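Local coordinates for protein agmatinase (Deinococcus radiodurans, PDB 1WOH) that probably hydrolyses agmatine to putrescine and urea as a manganese-dependent enzyme of the arginase (ureohydrolase) family, at residues T73-A81 and M294-D302; H97-R108 and V123-V134. All coordinates share one frame; numbering follows the deposited sequence.

Interaction 1: T73-A81 and M294-D302; sequences TRLQGVTFA and METLCEVFD
R74 crosses helix 284-302 over C298, between D302 and E299. Its CB sits by the sulfur of C298, 3.9 Å from SG. CG passes D302, and CD comes within 3.1 Å of D302 OD1, a carbon packed against a carboxylate oxygen. With a bend at chi3 (-65°), the chain then runs across the helix, and one face of the guanidinium rests on C298 CB, which is 3.7 Å from NE. At the tip, NH1 forms a salt bridge with E299 OE2 (3.1 Å); the hydrogen bond within it is weak, bent to 124°, and the two flat groups are turned 82° apart. Two waters also serve R74, one linking NH2 to E295 OE1, the other NH1 to D302 OD1. A third separately ties the backbone N of L75 to C298 O and D302 OD2.

Helix 284-302 thereby packs on the 66-67/73-74 hairpin and on the type II turn L75-V78 that leads to edge strand 80-85. Behind the polar rim the contact is apolar. L75 spreads its methyls over the helix, CD1 against C298 SG (3.7 Å) and CD2 against L297 O and F301 CB. V78 places CG1 over the centre of the F301 ring in a CH-pi contact, 4.0 Å from the centroid. The F80 ring receives L297 CD1 at its edge, and M294 CE packs 3.7 Å from F80 CZ; M294 SD makes an oblique Met-aromatic contact, 5.3 Å from the F80 centroid. L184 of a second subunit also packs on R74 and E295. E299 directly, and E295 and D302 through water, would probably favour the arginine's positive charge, while V78, F80, L297 and F301 pack toward V31 and L75, M294 and C298 toward F66.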
loop_
_atom_site.group_PDB
_atom_site.type_symbol
_atom_site.label_atom_id
_atom_site.label_comp_id
_atom_site.label_asym_id
_atom_site.label_seq_id
_atom_site.Cartn_x
_atom_site.Cartn_y
_atom_site.Cartn_z
ATOM N N THR A 73 -17.580 15.986 32.026
ATOM C CA THR A 73 -16.818 16.604 30.948
ATOM C C THR A 73 -15.399 16.967 31.365
ATOM O O THR A 73 -15.169 17.453 32.472
ATOM C CB THR A 73 -17.524 17.871 30.440
ATOM O OG1 THR A 73 -18.823 17.517 29.949
ATOM C CG2 THR A 73 -16.719 18.528 29.314
ATOM N N ARG A 74 -14.446 16.723 30.470
ATOM C CA ARG A 74 -13.050 17.042 30.747
ATOM C C ARG A 74 -12.542 18.043 29.721
ATOM O O ARG A 74 -13.001 18.060 28.581
ATOM C CB ARG A 74 -12.200 15.767 30.744
ATOM C CG ARG A 74 -12.407 14.907 31.991
ATOM C CD ARG A 74 -11.456 13.732 32.047
ATOM N NE ARG A 74 -11.688 12.788 30.961
ATOM C CZ ARG A 74 -10.992 11.669 30.784
ATOM N NH1 ARG A 74 -10.016 11.352 31.626
ATOM N NH2 ARG A 74 -11.275 10.867 29.765
ATOM N N LEU A 75 -11.600 18.880 30.145
ATOM C CA LEU A 75 -11.022 19.932 29.317
ATOM C C LEU A 75 -12.019 21.040 28.996
ATOM O O LEU A 75 -11.856 21.781 28.028
ATOM C CB LEU A 75 -10.435 19.359 28.020
ATOM C CG LEU A 75 -9.197 18.481 28.225
ATOM C CD1 LEU A 75 -8.683 18.010 26.867
ATOM C CD2 LEU A 75 -8.111 19.263 28.959
ATOM N N GLN A 76 -13.054 21.164 29.819
ATOM C CA GLN A 76 -14.042 22.211 29.599
ATOM C C GLN A 76 -13.394 23.565 29.885
ATOM O O GLN A 76 -12.845 23.785 30.965
ATOM C CB GLN A 76 -15.251 22.009 30.516
ATOM C CG GLN A 76 -16.265 23.139 30.447
ATOM C CD GLN A 76 -16.900 23.281 29.075
ATOM O OE1 GLN A 76 -17.506 24.307 28.764
ATOM N NE2 GLN A 76 -16.776 22.246 28.252
ATOM N N GLY A 77 -13.444 24.465 28.910
ATOM C CA GLY A 77 -12.856 25.779 29.096
ATOM C C GLY A 77 -11.346 25.829 28.939
ATOM O O GLY A 77 -10.737 26.886 29.099
ATOM N N VAL A 78 -10.728 24.693 28.637
ATOM C CA VAL A 78 -9.280 24.664 28.454
ATOM C C VAL A 78 -8.976 25.137 27.037
ATOM O O VAL A 78 -9.439 24.546 26.061
ATOM C CB VAL A 78 -8.716 23.244 28.672
ATOM C CG1 VAL A 78 -7.204 23.239 28.460
ATOM C CG2 VAL A 78 -9.042 22.776 30.084
ATOM N N THR A 79 -8.208 26.216 26.928
ATOM C CA THR A 79 -7.877 26.781 25.626
ATOM C C THR A 79 -6.666 26.122 24.968
ATOM O O THR A 79 -5.699 25.753 25.644
ATOM C CB THR A 79 -7.621 28.303 25.727
ATOM O OG1 THR A 79 -6.492 28.553 26.571
ATOM C CG2 THR A 79 -8.842 29.005 26.310
ATOM N N PHE A 80 -6.742 25.993 23.645
ATOM C CA PHE A 80 -5.686 25.389 22.830
ATOM C C PHE A 80 -5.179 26.341 21.748
ATOM O O PHE A 80 -5.879 27.260 21.324
ATOM C CB PHE A 80 -6.201 24.123 22.127
ATOM C CG PHE A 80 -6.311 22.924 23.019
ATOM C CD1 PHE A 80 -7.282 22.855 24.013
ATOM C CD2 PHE A 80 -5.434 21.854 22.860
ATOM C CE1 PHE A 80 -7.379 21.732 24.838
ATOM C CE2 PHE A 80 -5.519 20.724 23.678
ATOM C CZ PHE A 80 -6.492 20.662 24.670
ATOM N N ALA A 81 -3.955 26.102 21.294
ATOM C CA ALA A 81 -3.357 26.896 20.230
ATOM C C ALA A 81 -2.370 25.994 19.486
ATOM O O ALA A 81 -1.821 25.064 20.067
ATOM C CB ALA A 81 -2.627 28.106 20.809
ATOM N N MET A 294 -4.478 13.679 23.592
ATOM C CA MET A 294 -5.675 14.342 24.098
ATOM C C MET A 294 -6.153 13.748 25.420
ATOM O O MET A 294 -6.578 14.484 26.315
ATOM C CB MET A 294 -6.816 14.286 23.067
ATOM C CG MET A 294 -6.582 15.120 21.803
ATOM S SD MET A 294 -5.961 16.786 22.099
ATOM C CE MET A 294 -7.409 17.552 22.923
ATOM N N GLU A 295 -6.090 12.427 25.550
ATOM C CA GLU A 295 -6.518 11.800 26.790
ATOM C C GLU A 295 -5.541 12.156 27.904
ATOM O O GLU A 295 -5.941 12.376 29.049
ATOM C CB GLU A 295 -6.615 10.279 26.647
ATOM C CG GLU A 295 -7.133 9.599 27.920
ATOM C CD GLU A 295 -7.517 8.147 27.708
ATOM O OE1 GLU A 295 -7.913 7.485 28.690
ATOM O OE2 GLU A 295 -7.425 7.665 26.564
ATOM N N THR A 296 -4.254 12.225 27.578
ATOM C CA THR A 296 -3.275 12.577 28.598
ATOM C C THR A 296 -3.561 13.984 29.116
ATOM O O THR A 296 -3.510 14.231 30.322
ATOM C CB THR A 296 -1.835 12.498 28.052
ATOM O OG1 THR A 296 -1.542 11.137 27.700
ATOM C CG2 THR A 296 -0.837 12.958 29.110
ATOM N N LEU A 297 -3.871 14.905 28.212
ATOM C CA LEU A 297 -4.180 16.270 28.622
ATOM C C LEU A 297 -5.434 16.302 29.503
ATOM O O LEU A 297 -5.534 17.126 30.416
ATOM C CB LEU A 297 -4.367 17.164 27.397
ATOM C CG LEU A 297 -3.091 17.422 26.585
ATOM C CD1 LEU A 297 -3.436 18.130 25.285
ATOM C CD2 LEU A 297 -2.118 18.255 27.406
ATOM N N CYS A 298 -6.388 15.416 29.233
ATOM C CA CYS A 298 -7.601 15.365 30.052
ATOM C C CYS A 298 -7.177 15.055 31.475
ATOM O O CYS A 298 -7.632 15.690 32.426
ATOM C CB CYS A 298 -8.547 14.258 29.589
ATOM S SG CYS A 298 -9.509 14.619 28.133
ATOM N N GLU A 299 -6.305 14.059 31.605
ATOM C CA GLU A 299 -5.805 13.645 32.904
ATOM C C GLU A 299 -5.014 14.775 33.546
ATOM O O GLU A 299 -5.189 15.068 34.725
ATOM C CB GLU A 299 -4.914 12.406 32.763
ATOM C CG GLU A 299 -5.622 11.145 32.261
ATOM C CD GLU A 299 -6.680 10.630 33.224
ATOM O OE1 GLU A 299 -6.597 10.951 34.428
ATOM O OE2 GLU A 299 -7.587 9.889 32.782
ATOM N N VAL A 300 -4.141 15.417 32.771
ATOM C CA VAL A 300 -3.338 16.511 33.313
ATOM C C VAL A 300 -4.216 17.613 33.915
ATOM O O VAL A 300 -4.064 17.968 35.082
ATOM C CB VAL A 300 -2.423 17.130 32.229
ATOM C CG1 VAL A 300 -1.814 18.435 32.729
ATOM C CG2 VAL A 300 -1.312 16.149 31.874
ATOM N N PHE A 301 -5.150 18.139 33.131
ATOM C CA PHE A 301 -5.988 19.216 33.636
ATOM C C PHE A 301 -7.034 18.811 34.670
ATOM O O PHE A 301 -7.717 19.667 35.225
ATOM C CB PHE A 301 -6.630 19.975 32.476
ATOM C CG PHE A 301 -5.671 20.883 31.765
ATOM C CD1 PHE A 301 -4.801 20.384 30.804
ATOM C CD2 PHE A 301 -5.584 22.230 32.109
ATOM C CE1 PHE A 301 -3.855 21.206 30.199
ATOM C CE2 PHE A 301 -4.643 23.065 31.511
ATOM C CZ PHE A 301 -3.772 22.552 30.553
ATOM N N ASP A 302 -7.145 17.517 34.944
ATOM C CA ASP A 302 -8.092 17.043 35.949
ATOM C C ASP A 302 -7.437 17.048 37.326
ATOM O O ASP A 302 -8.124 17.072 38.349
ATOM C CB ASP A 302 -8.558 15.622 35.628
ATOM C CG ASP A 302 -9.987 15.575 35.126
ATOM O OD1 ASP A 302 -10.494 14.461 34.892
ATOM O OD2 ASP A 302 -10.604 16.649 34.966
HETATM O O HOH W 1 -10.117 8.482 29.999
HETATM O O HOH W 2 -9.478 12.184 34.281
HETATM O O HOH W 3 -9.850 17.708 32.479
#

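Interaction 2: H97-R108 and V123-V134; sequences HDRITEAARQVR and VSYPLLRAFADV
A chi1 of -61° sets T101 OG1 beside its own backbone N, facing R129, and a bend at chi3 (-59°) turns the R129 guanidinium side-on to that hydroxyl. NE and NH2 both donate to OG1 in the guanidinium plane, NE at 2.9 Å. OG1 in turn gives its proton to P126 O (2.7 Å), so three hydrogen bonds hold this buried hydroxyl. R129 NH2 also reaches D98 OD1 in a salt bridge, on the anti lone pair, and a water spans D98 OD1 and R129 NH1.

At the other end of the contact R108, bent at chi2 and chi3, lays its guanidinium flat on F131, the planes nearly parallel, in an off-centre cation-pi stack. Its NH2 donates to A130 O (3.0 Å) on a lone pair in the carbonyl plane, and to D133 OD2 (2.6 Å) in a salt bridge.

Helix 93-108 leads into strand 114-118 of the parallel sheet of the alpha/beta arginase fold, and helix 124-128 follows that strand; the two helix segments cross at -45° with their axes 7.7 Å apart. I100, A104, L127 and F131 face the sheet, on strands 31-36, 114-118 and, for L127 and F131, 223-229. Between the polar ends, A104 CB touches A130 CB at 3.7 Å, and I100 CG2 packs beside L127 CD1, though the modelled approach is doubtfully short. The edge of the Y125 ring points at the face of H97, whose ring also pairs edge-to-face with W157. V123 lies about 6 Å, side chain to side chain, from the manganese ligand H121.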
loop_
_atom_site.group_PDB
_atom_site.type_symbol
_atom_site.label_atom_id
_atom_site.label_comp_id
_atom_site.label_asym_id
_atom_site.label_seq_id
_atom_site.Cartn_x
_atom_site.Cartn_y
_atom_site.Cartn_z
ATOM N N HIS A 97 18.791 22.148 16.072
ATOM C CA HIS A 97 18.654 22.085 17.525
ATOM C C HIS A 97 18.403 23.467 18.129
ATOM O O HIS A 97 17.527 23.639 18.976
ATOM C CB HIS A 97 19.917 21.493 18.160
ATOM C CG HIS A 97 20.163 20.058 17.804
ATOM N ND1 HIS A 97 21.361 19.426 18.062
ATOM C CD2 HIS A 97 19.366 19.130 17.220
ATOM C CE1 HIS A 97 21.291 18.172 17.651
ATOM N NE2 HIS A 97 20.092 17.965 17.136
ATOM N N ASP A 98 19.180 24.455 17.700
ATOM C CA ASP A 98 19.018 25.793 18.241
ATOM C C ASP A 98 17.642 26.359 17.921
ATOM O O ASP A 98 17.028 27.008 18.761
ATOM C CB ASP A 98 20.118 26.722 17.718
ATOM C CG ASP A 98 21.500 26.321 18.218
ATOM O OD1 ASP A 98 21.584 25.596 19.234
ATOM O OD2 ASP A 98 22.506 26.738 17.606
ATOM N N ARG A 99 17.147 26.100 16.719
ATOM C CA ARG A 99 15.832 26.604 16.347
ATOM C C ARG A 99 14.719 25.927 17.140
ATOM O O ARG A 99 13.732 26.571 17.506
ATOM C CB ARG A 99 15.598 26.434 14.851
ATOM C CG ARG A 99 16.424 27.402 14.032
ATOM C CD ARG A 99 15.918 27.504 12.620
ATOM N NE ARG A 99 16.811 28.304 11.788
ATOM C CZ ARG A 99 16.840 28.227 10.464
ATOM N NH1 ARG A 99 16.024 27.388 9.837
ATOM N NH2 ARG A 99 17.687 28.970 9.770
ATOM N N ILE A 100 14.885 24.638 17.410
ATOM C CA ILE A 100 13.899 23.879 18.177
ATOM C C ILE A 100 13.825 24.398 19.616
ATOM O O ILE A 100 12.738 24.599 20.162
ATOM C CB ILE A 100 14.257 22.373 18.187
ATOM C CG1 ILE A 100 14.137 21.814 16.765
ATOM C CG2 ILE A 100 13.336 21.615 19.133
ATOM C CD1 ILE A 100 14.757 20.442 16.575
ATOM N N THR A 101 14.986 24.617 20.228
ATOM C CA THR A 101 15.034 25.126 21.594
ATOM C C THR A 101 14.419 26.520 21.699
ATOM O O THR A 101 13.668 26.811 22.637
ATOM C CB THR A 101 16.481 25.199 22.118
ATOM O OG1 THR A 101 17.054 23.885 22.119
ATOM C CG2 THR A 101 16.506 25.768 23.542
ATOM N N GLU A 102 14.737 27.381 20.736
ATOM C CA GLU A 102 14.213 28.740 20.745
ATOM C C GLU A 102 12.696 28.749 20.597
ATOM O O GLU A 102 12.001 29.441 21.339
ATOM C CB GLU A 102 14.858 29.574 19.632
ATOM C CG GLU A 102 14.312 31.000 19.519
ATOM C CD GLU A 102 14.441 31.802 20.811
ATOM O OE1 GLU A 102 13.923 32.940 20.861
ATOM O OE2 GLU A 102 15.059 31.304 21.776
ATOM N N ALA A 103 12.182 27.978 19.644
ATOM C CA ALA A 103 10.746 27.918 19.431
ATOM C C ALA A 103 10.050 27.331 20.655
ATOM O O ALA A 103 8.993 27.808 21.060
ATOM C CB ALA A 103 10.429 27.085 18.192
ATOM N N ALA A 104 10.646 26.298 21.244
ATOM C CA ALA A 104 10.064 25.655 22.420
ATOM C C ALA A 104 10.014 26.642 23.587
ATOM O O ALA A 104 9.023 26.699 24.308
ATOM C CB ALA A 104 10.868 24.421 22.799
ATOM N N ARG A 105 11.081 27.412 23.772
ATOM C CA ARG A 105 11.110 28.402 24.848
ATOM C C ARG A 105 9.994 29.422 24.669
ATOM O O ARG A 105 9.313 29.788 25.634
ATOM C CB ARG A 105 12.445 29.151 24.885
ATOM C CG ARG A 105 13.588 28.406 25.542
ATOM C CD ARG A 105 14.525 29.395 26.226
ATOM N NE ARG A 105 15.731 28.758 26.750
ATOM C CZ ARG A 105 16.748 28.359 25.994
ATOM N NH1 ARG A 105 16.704 28.536 24.681
ATOM N NH2 ARG A 105 17.808 27.788 26.549
ATOM N N GLN A 106 9.819 29.890 23.437
ATOM C CA GLN A 106 8.788 30.877 23.135
ATOM C C GLN A 106 7.391 30.318 23.372
ATOM O O GLN A 106 6.518 31.012 23.893
ATOM C CB GLN A 106 8.914 31.355 21.689
ATOM C CG GLN A 106 10.262 31.979 21.359
ATOM C CD GLN A 106 10.346 32.465 19.926
ATOM O OE1 GLN A 106 9.934 31.766 18.997
ATOM N NE2 GLN A 106 10.889 33.664 19.737
ATOM N N VAL A 107 7.177 29.069 22.982
ATOM C CA VAL A 107 5.880 28.437 23.167
ATOM C C VAL A 107 5.613 28.170 24.645
ATOM O O VAL A 107 4.507 28.401 25.143
ATOM C CB VAL A 107 5.791 27.118 22.364
ATOM C CG1 VAL A 107 4.569 26.304 22.809
ATOM C CG2 VAL A 107 5.697 27.443 20.882
ATOM N N ARG A 108 6.631 27.700 25.352
ATOM C CA ARG A 108 6.481 27.422 26.774
ATOM C C ARG A 108 6.046 28.668 27.549
ATOM O O ARG A 108 5.198 28.595 28.440
ATOM C CB ARG A 108 7.798 26.897 27.344
ATOM C CG ARG A 108 7.727 25.461 27.816
ATOM C CD ARG A 108 7.921 25.383 29.317
ATOM N NE ARG A 108 9.276 25.754 29.696
ATOM C CZ ARG A 108 9.690 25.927 30.947
ATOM N NH1 ARG A 108 8.853 25.764 31.962
ATOM N NH2 ARG A 108 10.952 26.258 31.182
ATOM N N VAL A 123 14.787 14.829 18.847
ATOM C CA VAL A 123 14.231 16.155 19.105
ATOM C C VAL A 123 14.002 16.434 20.597
ATOM O O VAL A 123 13.900 17.597 21.001
ATOM C CB VAL A 123 12.902 16.383 18.336
ATOM C CG1 VAL A 123 13.125 16.175 16.839
ATOM C CG2 VAL A 123 11.818 15.457 18.866
ATOM N N SER A 124 13.923 15.385 21.412
ATOM C CA SER A 124 13.704 15.559 22.850
ATOM C C SER A 124 14.838 16.349 23.499
ATOM O O SER A 124 14.624 17.045 24.487
ATOM C CB SER A 124 13.574 14.209 23.556
ATOM O OG SER A 124 12.441 13.495 23.098
ATOM N N TYR A 125 16.041 16.242 22.944
ATOM C CA TYR A 125 17.175 16.970 23.504
ATOM C C TYR A 125 16.979 18.486 23.398
ATOM O O TYR A 125 16.933 19.174 24.418
ATOM C CB TYR A 125 18.483 16.526 22.830
ATOM C CG TYR A 125 19.647 17.476 23.042
ATOM C CD1 TYR A 125 19.911 18.018 24.301
ATOM C CD2 TYR A 125 20.478 17.835 21.979
ATOM C CE1 TYR A 125 20.978 18.904 24.499
ATOM C CE2 TYR A 125 21.553 18.720 22.165
ATOM C CZ TYR A 125 21.792 19.249 23.425
ATOM O OH TYR A 125 22.831 20.137 23.616
ATOM N N PRO A 126 16.849 19.031 22.172
ATOM C CA PRO A 126 16.662 20.482 22.076
ATOM C C PRO A 126 15.377 20.984 22.729
ATOM O O PRO A 126 15.315 22.120 23.202
ATOM C CB PRO A 126 16.724 20.749 20.570
ATOM C CG PRO A 126 16.298 19.449 19.958
ATOM C CD PRO A 126 16.984 18.426 20.834
ATOM N N LEU A 127 14.351 20.136 22.757
ATOM C CA LEU A 127 13.086 20.491 23.395
ATOM C C LEU A 127 13.351 20.692 24.889
ATOM O O LEU A 127 12.961 21.704 25.480
ATOM C CB LEU A 127 12.072 19.355 23.210
ATOM C CG LEU A 127 10.851 19.488 22.300
ATOM C CD1 LEU A 127 11.027 20.586 21.283
ATOM C CD2 LEU A 127 10.598 18.135 21.634
ATOM N N LEU A 128 14.023 19.721 25.499
ATOM C CA LEU A 128 14.317 19.794 26.925
ATOM C C LEU A 128 15.179 20.987 27.314
ATOM O O LEU A 128 15.045 21.505 28.421
ATOM C CB LEU A 128 14.962 18.489 27.401
ATOM C CG LEU A 128 13.953 17.354 27.616
ATOM C CD1 LEU A 128 14.663 16.019 27.810
ATOM C CD2 LEU A 128 13.093 17.696 28.844
ATOM N N ARG A 129 16.048 21.443 26.412
ATOM C CA ARG A 129 16.891 22.588 26.741
ATOM C C ARG A 129 16.048 23.811 27.088
ATOM O O ARG A 129 16.524 24.737 27.749
ATOM C CB ARG A 129 17.834 22.934 25.582
ATOM C CG ARG A 129 18.902 21.890 25.305
ATOM C CD ARG A 129 20.041 22.451 24.441
ATOM N NE ARG A 129 19.586 22.950 23.146
ATOM C CZ ARG A 129 20.403 23.303 22.157
ATOM N NH1 ARG A 129 21.719 23.211 22.316
ATOM N NH2 ARG A 129 19.912 23.749 21.010
ATOM N N ALA A 130 14.793 23.814 26.650
ATOM C CA ALA A 130 13.909 24.938 26.925
ATOM C C ALA A 130 13.343 24.913 28.343
ATOM O O ALA A 130 12.610 25.821 28.735
ATOM C CB ALA A 130 12.773 24.963 25.916
ATOM N N PHE A 131 13.682 23.878 29.107
ATOM C CA PHE A 131 13.193 23.738 30.478
ATOM C C PHE A 131 14.334 23.857 31.490
ATOM O O PHE A 131 14.293 23.268 32.567
ATOM C CB PHE A 131 12.495 22.383 30.654
ATOM C CG PHE A 131 11.266 22.219 29.801
ATOM C CD1 PHE A 131 11.371 22.067 28.418
ATOM C CD2 PHE A 131 10.000 22.230 30.380
ATOM C CE1 PHE A 131 10.228 21.928 27.623
ATOM C CE2 PHE A 131 8.849 22.092 29.599
ATOM C CZ PHE A 131 8.962 21.941 28.219
ATOM N N ALA A 132 15.353 24.629 31.138
ATOM C CA ALA A 132 16.500 24.805 32.020
ATOM C C ALA A 132 16.131 25.428 33.366
ATOM O O ALA A 132 16.798 25.180 34.370
ATOM C CB ALA A 132 17.560 25.656 31.324
ATOM N N ASP A 133 15.067 26.224 33.390
ATOM C CA ASP A 133 14.655 26.891 34.622
ATOM C C ASP A 133 13.701 26.097 35.506
ATOM O O ASP A 133 13.187 26.625 36.493
ATOM C CB ASP A 133 14.038 28.259 34.300
ATOM C CG ASP A 133 12.747 28.152 33.510
ATOM O OD1 ASP A 133 12.252 29.198 33.041
ATOM O OD2 ASP A 133 12.223 27.028 33.363
ATOM N N VAL A 134 13.457 24.837 35.159
ATOM C CA VAL A 134 12.566 23.999 35.960
ATOM C C VAL A 134 13.368 23.253 37.024
ATOM O O VAL A 134 14.191 22.389 36.714
ATOM C CB VAL A 134 11.810 22.976 35.077
ATOM C CG1 VAL A 134 10.927 22.092 35.944
ATOM C CG2 VAL A 134 10.975 23.706 34.040
HETATM O O HOH W 4 23.259 23.671 19.857
#

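Overall arrangement
The two interactions have centres about 23 Å apart and do not touch, their nearest atoms being about 7 Å from each other. Both pack beside the same eight-stranded parallel sheet: interaction 1 reaches its outermost strand 80-85 and the neighbouring strand 31-36, interaction 2 strands 31-36, 114-118 and 223-229. Along the chain, interaction 2 is nested inside the loop that interaction 1 closes, and strand 80-85 is followed by helix 93-108. Interaction 1 thus brings the C-terminal helix 284-302 back to an early part of the chain, away from the metal site, whereas interaction 2 joins the helices before and after strand 114-118, close to the manganese ligand H121.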